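Local coordinates for uncharacterized protein (Thermoplasma acidophilum, PDB 3M4R) that is of unknown function but binds zinc, and forms the N-terminal class II aldolase-like domain of a longer protein that is probably an oxidoreductase, at residues A[20-34]-A[65-77]. Numbering follows the deposited sequence. Where two conformers were deposited one is given.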
ATOM      1  N   VAL A  20       3.485 -11.118   3.627  1.00 23.06           N
ATOM      2  CA  VAL A  20       2.896  -9.787   3.822  1.00 22.51           C
ATOM      3  C   VAL A  20       2.781  -9.439   5.302  1.00 22.02           C
ATOM      4  O   VAL A  20       2.962  -8.272   5.646  1.00 21.71           O
ATOM      5  CB  VAL A  20       1.495  -9.605   3.109  1.00 23.35           C
ATOM      6  CG1 VAL A  20       0.314 -10.229   3.898  1.00 20.99           C
ATOM      7  CG2 VAL A  20       1.249  -8.090   2.825  1.00 23.05           C
ATOM      8  N   VAL A  21       2.503 -10.436   6.166  1.00 20.96           N
ATOM      9  CA  VAL A  21       2.412 -10.204   7.630  1.00 20.34           C
ATOM     10  C   VAL A  21       3.796  -9.746   8.119  1.00 20.61           C
ATOM     11  O   VAL A  21       3.934  -8.769   8.864  1.00 20.08           O
ATOM     12  CB  VAL A  21       1.927 -11.478   8.412  1.00 20.22           C
ATOM     13  CG1 VAL A  21       2.295 -11.420   9.917  1.00 18.64           C
ATOM     14  CG2 VAL A  21       0.364 -11.703   8.243  1.00 19.93           C
ATOM     15  N   TYR A  22       4.815 -10.454   7.673  1.00 19.11           N
ATOM     16  CA  TYR A  22       6.178 -10.129   8.044  1.00 20.54           C
ATOM     17  C   TYR A  22       6.552  -8.703   7.689  1.00 19.98           C
ATOM     18  O   TYR A  22       7.026  -7.963   8.531  1.00 19.87           O
ATOM     19  CB  TYR A  22       7.145 -11.115   7.408  1.00 20.71           C
ATOM     20  CG  TYR A  22       8.552 -10.847   7.827  1.00 21.58           C
ATOM     21  CD1 TYR A  22       8.966 -11.118   9.120  1.00 24.89           C
ATOM     22  CD2 TYR A  22       9.466 -10.283   6.936  1.00 23.02           C
ATOM     23  CE1 TYR A  22      10.265 -10.863   9.510  1.00 24.75           C
ATOM     24  CE2 TYR A  22      10.740 -10.022   7.310  1.00 25.63           C
ATOM     25  CZ  TYR A  22      11.144 -10.305   8.602  1.00 24.73           C
ATOM     26  OH  TYR A  22      12.446 -10.034   8.961  1.00 29.27           O
ATOM     27  N   GLY A  23       6.273  -8.305   6.458  1.00 21.10           N
ATOM     28  CA  GLY A  23       6.555  -6.955   6.012  1.00 22.16           C
ATOM     29  C   GLY A  23       5.790  -5.914   6.812  1.00 21.99           C
ATOM     30  O   GLY A  23       6.325  -4.875   7.140  1.00 21.94           O
ATOM     31  N   SER A  24       4.530  -6.223   7.102  1.00 21.77           N
ATOM     32  CA  SER A  24       3.653  -5.318   7.830  1.00 21.33           C
ATOM     33  C   SER A  24       4.207  -5.071   9.200  1.00 20.87           C
ATOM     34  O   SER A  24       4.288  -3.946   9.654  1.00 19.65           O
ATOM     35  CB  SER A  24       2.280  -5.930   7.922  1.00 20.71           C
ATOM     36  OG  SER A  24       1.772  -6.051   6.614  1.00 20.75           O
ATOM     37  N   ARG A  25       4.607  -6.138   9.855  1.00 21.32           N
ATOM     38  CA  ARG A  25       5.200  -6.018  11.193  1.00 21.81           C
ATOM     39  C   ARG A  25       6.433  -5.112  11.209  1.00 23.52           C
ATOM     40  O   ARG A  25       6.566  -4.276  12.106  1.00 24.27           O
ATOM     41  CB  ARG A  25       5.502  -7.391  11.747  1.00 20.93           C
ATOM     42  CG  ARG A  25       4.236  -8.161  12.106  1.00 20.15           C
ATOM     43  CD  ARG A  25       4.551  -9.605  12.360  1.00 17.79           C
ATOM     44  NE  ARG A  25       3.363 -10.330  12.782  1.00 16.83           N
ATOM     45  CZ  ARG A  25       3.336 -11.616  13.132  1.00 18.67           C
ATOM     46  NH1 ARG A  25       4.453 -12.331  13.181  1.00 22.34           N
ATOM     47  NH2 ARG A  25       2.194 -12.174  13.509  1.00 18.24           N
ATOM     48  N   LEU A  26       7.323  -5.267  10.234  1.00 25.59           N
ATOM     49  CA  LEU A  26       8.537  -4.426  10.138  1.00 27.10           C
ATOM     50  C   LEU A  26       8.183  -2.942   9.989  1.00 28.20           C
ATOM     51  O   LEU A  26       8.707  -2.129  10.674  1.00 27.67           O
ATOM     52  CB  LEU A  26       9.380  -4.837   8.939  1.00 27.48           C
ATOM     53  CG  LEU A  26      10.155  -6.149   9.068  1.00 29.44           C
ATOM     54  CD1 LEU A  26      11.085  -6.283   7.878  1.00 32.26           C
ATOM     55  CD2 LEU A  26      10.951  -6.231  10.352  1.00 28.65           C
ATOM     56  N   ILE A  27       7.245  -2.623   9.109  1.00 29.82           N
ATOM     57  CA  ILE A  27       6.816  -1.259   8.893  1.00 31.08           C
ATOM     58  C   ILE A  27       6.157  -0.676  10.147  1.00 31.50           C
ATOM     59  O   ILE A  27       6.431   0.466  10.517  1.00 30.17           O
ATOM     60  CB  ILE A  27       5.793  -1.201   7.751  1.00 32.24           C
ATOM     61  CG1 ILE A  27       6.459  -1.510   6.410  1.00 34.48           C
ATOM     62  CG2 ILE A  27       5.092   0.153   7.685  1.00 34.71           C
ATOM     63  CD1 ILE A  27       7.673  -0.722   6.139  1.00 35.72           C
ATOM     64  N   GLY A  28       5.250  -1.435  10.770  1.00 31.80           N
ATOM     65  CA  GLY A  28       4.540  -0.969  11.972  1.00 32.25           C
ATOM     66  C   GLY A  28       5.434  -0.920  13.199  1.00 33.33           C
ATOM     67  O   GLY A  28       5.045  -0.376  14.217  1.00 33.95           O
ATOM     68  N   SER A  29       6.626  -1.496  13.101  1.00 34.22           N
ATOM     69  CA  SER A  29       7.562  -1.448  14.214  0.50 35.30           C
ATOM     70  C   SER A  29       8.340  -0.124  14.263  1.00 35.99           C
ATOM     71  O   SER A  29       8.930   0.202  15.296  1.00 36.16           O
ATOM     72  CB  SER A  29       8.513  -2.638  14.164  0.50 35.15           C
ATOM     73  OG  SER A  29       7.857  -3.797  14.632  0.50 35.92           O
ATOM     74  N   ASP A  30       8.316   0.640  13.166  1.00 37.50           N
ATOM     75  CA  ASP A  30       9.049   1.924  13.090  1.00 39.30           C
ATOM     76  C   ASP A  30       8.089   3.094  13.323  1.00 39.65           C
ATOM     77  O   ASP A  30       7.229   3.350  12.489  1.00 38.31           O
ATOM     78  CB  ASP A  30       9.771   2.066  11.732  1.00 39.82           C
ATOM     79  CG  ASP A  30      10.816   3.216  11.702  1.00 41.57           C
ATOM     80  OD1 ASP A  30      10.680   4.237  12.431  1.00 41.96           O
ATOM     81  OD2 ASP A  30      11.767   3.093  10.900  1.00 44.00           O
ATOM     82  N   PRO A  31       8.259   3.824  14.454  1.00 40.78           N
ATOM     83  CA  PRO A  31       7.337   4.958  14.705  1.00 41.31           C
ATOM     84  C   PRO A  31       7.512   6.130  13.706  1.00 41.62           C
ATOM     85  O   PRO A  31       6.620   6.991  13.610  1.00 41.78           O
ATOM     86  CB  PRO A  31       7.640   5.382  16.164  1.00 41.16           C
ATOM     87  CG  PRO A  31       8.877   4.586  16.617  1.00 41.23           C
ATOM     88  CD  PRO A  31       9.356   3.746  15.442  1.00 41.01           C
ATOM     89  N   ASP A  32       8.624   6.140  12.960  1.00 41.84           N
ATOM     90  CA  ASP A  32       8.804   7.092  11.859  1.00 42.83           C
ATOM     91  C   ASP A  32       8.129   6.665  10.550  1.00 43.24           C
ATOM     92  O   ASP A  32       8.136   7.434   9.583  1.00 43.48           O
ATOM     93  CB  ASP A  32      10.289   7.364  11.589  1.00 43.10           C
ATOM     94  CG  ASP A  32      10.992   8.065  12.763  1.00 44.27           C
ATOM     95  OD1 ASP A  32      10.304   8.543  13.700  1.00 43.38           O
ATOM     96  OD2 ASP A  32      12.238   8.136  12.743  1.00 45.79           O
ATOM     97  N   LEU A  33       7.598   5.442  10.495  1.00 43.28           N
ATOM     98  CA  LEU A  33       6.769   5.004   9.350  1.00 43.96           C
ATOM     99  C   LEU A  33       5.280   5.010   9.689  1.00 44.58           C
ATOM    100  O   LEU A  33       4.469   5.483   8.892  1.00 43.73           O
ATOM    101  CB  LEU A  33       7.195   3.617   8.835  1.00 43.62           C
ATOM    102  CG  LEU A  33       8.628   3.489   8.285  1.00 43.93           C
ATOM    103  CD1 LEU A  33       8.943   2.023   7.950  1.00 42.46           C
ATOM    104  CD2 LEU A  33       8.868   4.393   7.064  1.00 41.93           C
ATOM    105  N   VAL A  34       4.923   4.489  10.866  1.00 46.42           N
ATOM    106  CA  VAL A  34       3.519   4.428  11.300  1.00 47.78           C
ATOM    107  C   VAL A  34       3.350   5.047  12.687  1.00 49.54           C
ATOM    108  O   VAL A  34       3.435   4.339  13.693  1.00 50.26           O
ATOM    109  CB  VAL A  34       2.976   2.960  11.285  1.00 48.24           C
ATOM    110  CG1 VAL A  34       1.467   2.906  11.663  1.00 48.11           C
ATOM    111  CG2 VAL A  34       3.191   2.320   9.909  1.00 46.79           C
ATOM    112  N   SER A  65      -6.692  -4.881  13.182  1.00 25.71           N
ATOM    113  CA  SER A  65      -5.403  -4.736  13.849  1.00 25.34           C
ATOM    114  C   SER A  65      -4.575  -3.607  13.244  1.00 23.92           C
ATOM    115  O   SER A  65      -4.772  -3.254  12.071  1.00 24.01           O
ATOM    116  CB  SER A  65      -4.589  -6.057  13.703  1.00 26.39           C
ATOM    117  OG  SER A  65      -3.274  -5.973  14.283  1.00 25.06           O
ATOM    118  N   ASN A  66      -3.622  -3.100  14.027  1.00 21.71           N
ATOM    119  CA  ASN A  66      -2.620  -2.206  13.490  0.50 21.19           C
ATOM    120  C   ASN A  66      -1.584  -3.093  12.773  1.00 20.59           C
ATOM    121  O   ASN A  66      -1.564  -4.311  12.964  1.00 20.04           O
ATOM    122  CB  ASN A  66      -2.018  -1.305  14.583  0.50 22.09           C
ATOM    123  CG  ASN A  66      -3.000  -0.204  15.059  0.50 23.23           C
ATOM    124  OD1 ASN A  66      -4.020   0.076  14.415  0.50 24.46           O
ATOM    125  ND2 ASN A  66      -2.671   0.433  16.162  0.50 22.76           N
ATOM    126  N   LEU A  67      -0.788  -2.490  11.904  1.00 19.56           N
ATOM    127  CA  LEU A  67       0.218  -3.185  11.091  1.00 19.35           C
ATOM    128  C   LEU A  67       1.287  -3.890  11.938  1.00 18.93           C
ATOM    129  O   LEU A  67       1.778  -4.966  11.580  1.00 19.83           O
ATOM    130  CB  LEU A  67       0.958  -2.153  10.237  1.00 18.81           C
ATOM    131  CG  LEU A  67       0.283  -1.712   8.936  1.00 22.25           C
ATOM    132  CD1 LEU A  67       1.115  -0.604   8.281  1.00 20.51           C
ATOM    133  CD2 LEU A  67       0.143  -2.931   8.022  1.00 20.61           C
ATOM    134  N   GLY A  68       1.627  -3.244  13.034  1.00 17.24           N
ATOM    135  CA  GLY A  68       2.771  -3.636  13.900  1.00 17.78           C
ATOM    136  C   GLY A  68       2.668  -5.037  14.501  1.00 17.63           C
ATOM    137  O   GLY A  68       3.686  -5.741  14.624  1.00 17.48           O
ATOM    138  N   THR A  69       1.435  -5.435  14.838  1.00 16.77           N
ATOM    139  CA  THR A  69       1.141  -6.691  15.525  1.00 16.79           C
ATOM    140  C   THR A  69       0.169  -7.541  14.703  1.00 16.60           C
ATOM    141  O   THR A  69      -0.502  -8.414  15.216  1.00 16.65           O
ATOM    142  CB  THR A  69       0.562  -6.400  16.943  1.00 16.73           C
ATOM    143  OG1 THR A  69      -0.627  -5.631  16.821  1.00 17.66           O
ATOM    144  CG2 THR A  69       1.545  -5.604  17.765  1.00 14.59           C
ATOM    145  N   ILE A  70       0.146  -7.314  13.398  1.00 17.66           N
ATOM    146  CA  ILE A  70      -0.834  -7.955  12.549  1.00 17.72           C
ATOM    147  C   ILE A  70      -0.521  -9.468  12.435  1.00 17.92           C
ATOM    148  O   ILE A  70       0.610  -9.915  12.669  1.00 16.73           O
ATOM    149  CB  ILE A  70      -0.903  -7.276  11.190  1.00 18.05           C
ATOM    150  CG1 ILE A  70      -2.298  -7.490  10.542  1.00 18.83           C
ATOM    151  CG2 ILE A  70       0.238  -7.759  10.266  1.00 16.47           C
ATOM    152  CD1 ILE A  70      -2.579  -6.468   9.450  1.00 17.66           C
ATOM    153  N   ASP A  71      -1.561 -10.235  12.150  1.00 18.58           N
ATOM    154  CA  ASP A  71      -1.432 -11.649  11.818  1.00 19.71           C
ATOM    155  C   ASP A  71      -2.321 -11.947  10.622  1.00 20.15           C
ATOM    156  O   ASP A  71      -2.831 -11.026   9.992  1.00 17.88           O
ATOM    157  CB  ASP A  71      -1.696 -12.562  13.042  1.00 19.08           C
ATOM    158  CG  ASP A  71      -3.121 -12.587  13.483  1.00 20.98           C
ATOM    159  OD1 ASP A  71      -4.067 -12.171  12.741  1.00 20.83           O
ATOM    160  OD2 ASP A  71      -3.321 -13.070  14.625  1.00 20.78           O
ATOM    161  N   SER A  72      -2.451 -13.220  10.264  1.00 21.78           N
ATOM    162  CA  SER A  72      -3.120 -13.554   8.999  1.00 23.76           C
ATOM    163  C   SER A  72      -4.558 -13.075   8.992  1.00 23.84           C
ATOM    164  O   SER A  72      -5.077 -12.713   7.929  1.00 25.90           O
ATOM    165  CB  SER A  72      -3.075 -15.064   8.712  1.00 24.58           C
ATOM    166  OG  SER A  72      -3.420 -15.831   9.855  1.00 25.17           O
ATOM    167  N   ARG A  73      -5.186 -13.038  10.173  1.00 23.14           N
ATOM    168  CA  ARG A  73      -6.563 -12.561  10.335  0.50 23.60           C
ATOM    169  C   ARG A  73      -6.725 -11.127   9.914  1.00 23.74           C
ATOM    170  O   ARG A  73      -7.824 -10.683   9.616  1.00 23.28           O
ATOM    171  CB  ARG A  73      -7.035 -12.633  11.804  0.50 23.21           C
ATOM    172  CG  ARG A  73      -7.283 -14.005  12.345  0.50 23.53           C
ATOM    173  CD  ARG A  73      -7.583 -13.900  13.840  0.50 24.54           C
ATOM    174  NE  ARG A  73      -6.670 -12.959  14.489  0.50 24.57           N
ATOM    175  CZ  ARG A  73      -6.819 -12.499  15.720  0.50 25.12           C
ATOM    176  NH1 ARG A  73      -7.850 -12.876  16.458  0.50 24.20           N
ATOM    177  NH2 ARG A  73      -5.930 -11.664  16.215  0.50 26.40           N
ATOM    178  N   GLY A  74      -5.630 -10.370   9.936  1.00 23.67           N
ATOM    179  CA  GLY A  74      -5.697  -8.985   9.572  1.00 22.98           C
ATOM    180  C   GLY A  74      -5.721  -8.691   8.109  1.00 22.87           C
ATOM    181  O   GLY A  74      -5.595  -7.533   7.756  1.00 23.89           O
ATOM    182  N   PHE A  75      -5.814  -9.711   7.252  1.00 22.56           N
ATOM    183  CA  PHE A  75      -5.819  -9.527   5.816  1.00 22.22           C
ATOM    184  C   PHE A  75      -7.116 -10.047   5.259  1.00 22.32           C
ATOM    185  O   PHE A  75      -7.400 -11.247   5.332  1.00 24.76           O
ATOM    186  CB  PHE A  75      -4.596 -10.161   5.163  1.00 22.05           C
ATOM    187  CG  PHE A  75      -3.367  -9.380   5.479  1.00 22.89           C
ATOM    188  CD1 PHE A  75      -2.672  -9.620   6.677  1.00 20.51           C
ATOM    189  CD2 PHE A  75      -3.015  -8.278   4.704  1.00 20.10           C
ATOM    190  CE1 PHE A  75      -1.573  -8.802   7.038  1.00 21.49           C
ATOM    191  CE2 PHE A  75      -1.920  -7.455   5.065  1.00 18.70           C
ATOM    192  CZ  PHE A  75      -1.204  -7.719   6.233  1.00 20.61           C
ATOM    193  N   THR A  76      -7.880  -9.142   4.688  1.00 21.85           N
ATOM    194  CA  THR A  76      -9.243  -9.444   4.195  1.00 20.56           C
ATOM    195  C   THR A  76      -9.082  -9.658   2.703  1.00 21.22           C
ATOM    196  O   THR A  76      -8.356  -8.905   2.017  1.00 22.63           O
ATOM    197  CB  THR A  76     -10.192  -8.325   4.556  1.00 20.43           C
ATOM    198  OG1 THR A  76     -10.502  -8.399   5.978  1.00 20.47           O
ATOM    199  CG2 THR A  76     -11.556  -8.329   3.709  1.00 19.27           C
ATOM    200  N   GLY A  77      -9.743 -10.706   2.195  1.00 21.08           N
ATOM    201  CA  GLY A  77      -9.669 -11.081   0.784  1.00 20.51           C
ATOM    202  C   GLY A  77     -10.656 -10.330  -0.078  1.00 20.67           C
ATOM    203  O   GLY A  77     -11.876 -10.438   0.161  1.00 21.37           O
TER
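Val20 sets CG1 between its backbone N and carbonyl carbon (chi1 80°), which carries this methyl over the centre of the Phe75 ring, itself turned to meet it with CG anti to its carbonyl carbon (chi1 -71°). The CH-pi contact is nearly perpendicular, Val20 CG1 lying 3.7 Å from the centroid of the Phe75 ring and 9° off the ring normal. Val21 CG2 approaches Phe75 CE1 obliquely, while Ser24 OG stands at the ring edge, 3.4 Å from Phe75 CZ. That buried hydroxyl donates to Val20 O, which also takes the backbone N of Ser24 from the opposite face of its plane, and bonds Thr41 OG1 of strand 40-48. The next residue, Arg25, runs extended from CG to NE and grips Ile70 O side-on, NE at 2.8 Å and NH2 at 2.9 Å, the oxygen lying close to the guanidinium plane; Val21 CG1 lies against one face of this group. Farther along, Gly28 and Gly68 bring their CA atoms to 3.7 Å, a spacing at which a side chain on Gly28 would clash. Beside them Leu67, about 10 Å from the zinc ion, packs CD2 on Ser24 CB and CD1 on Val34 CG2. With an alanine at Phe75, Val20 CG1 would lose the ring face beneath it, which would probably open a gap between helix and edge strand. Within this class II aldolase/adducin domain, helix 16-28 thus packs on the loop and 3-10 turn leading into strand 75-79 through apolar side chains and, at the solvent side, a charged guanidinium giving two N-H groups to Ile70 O.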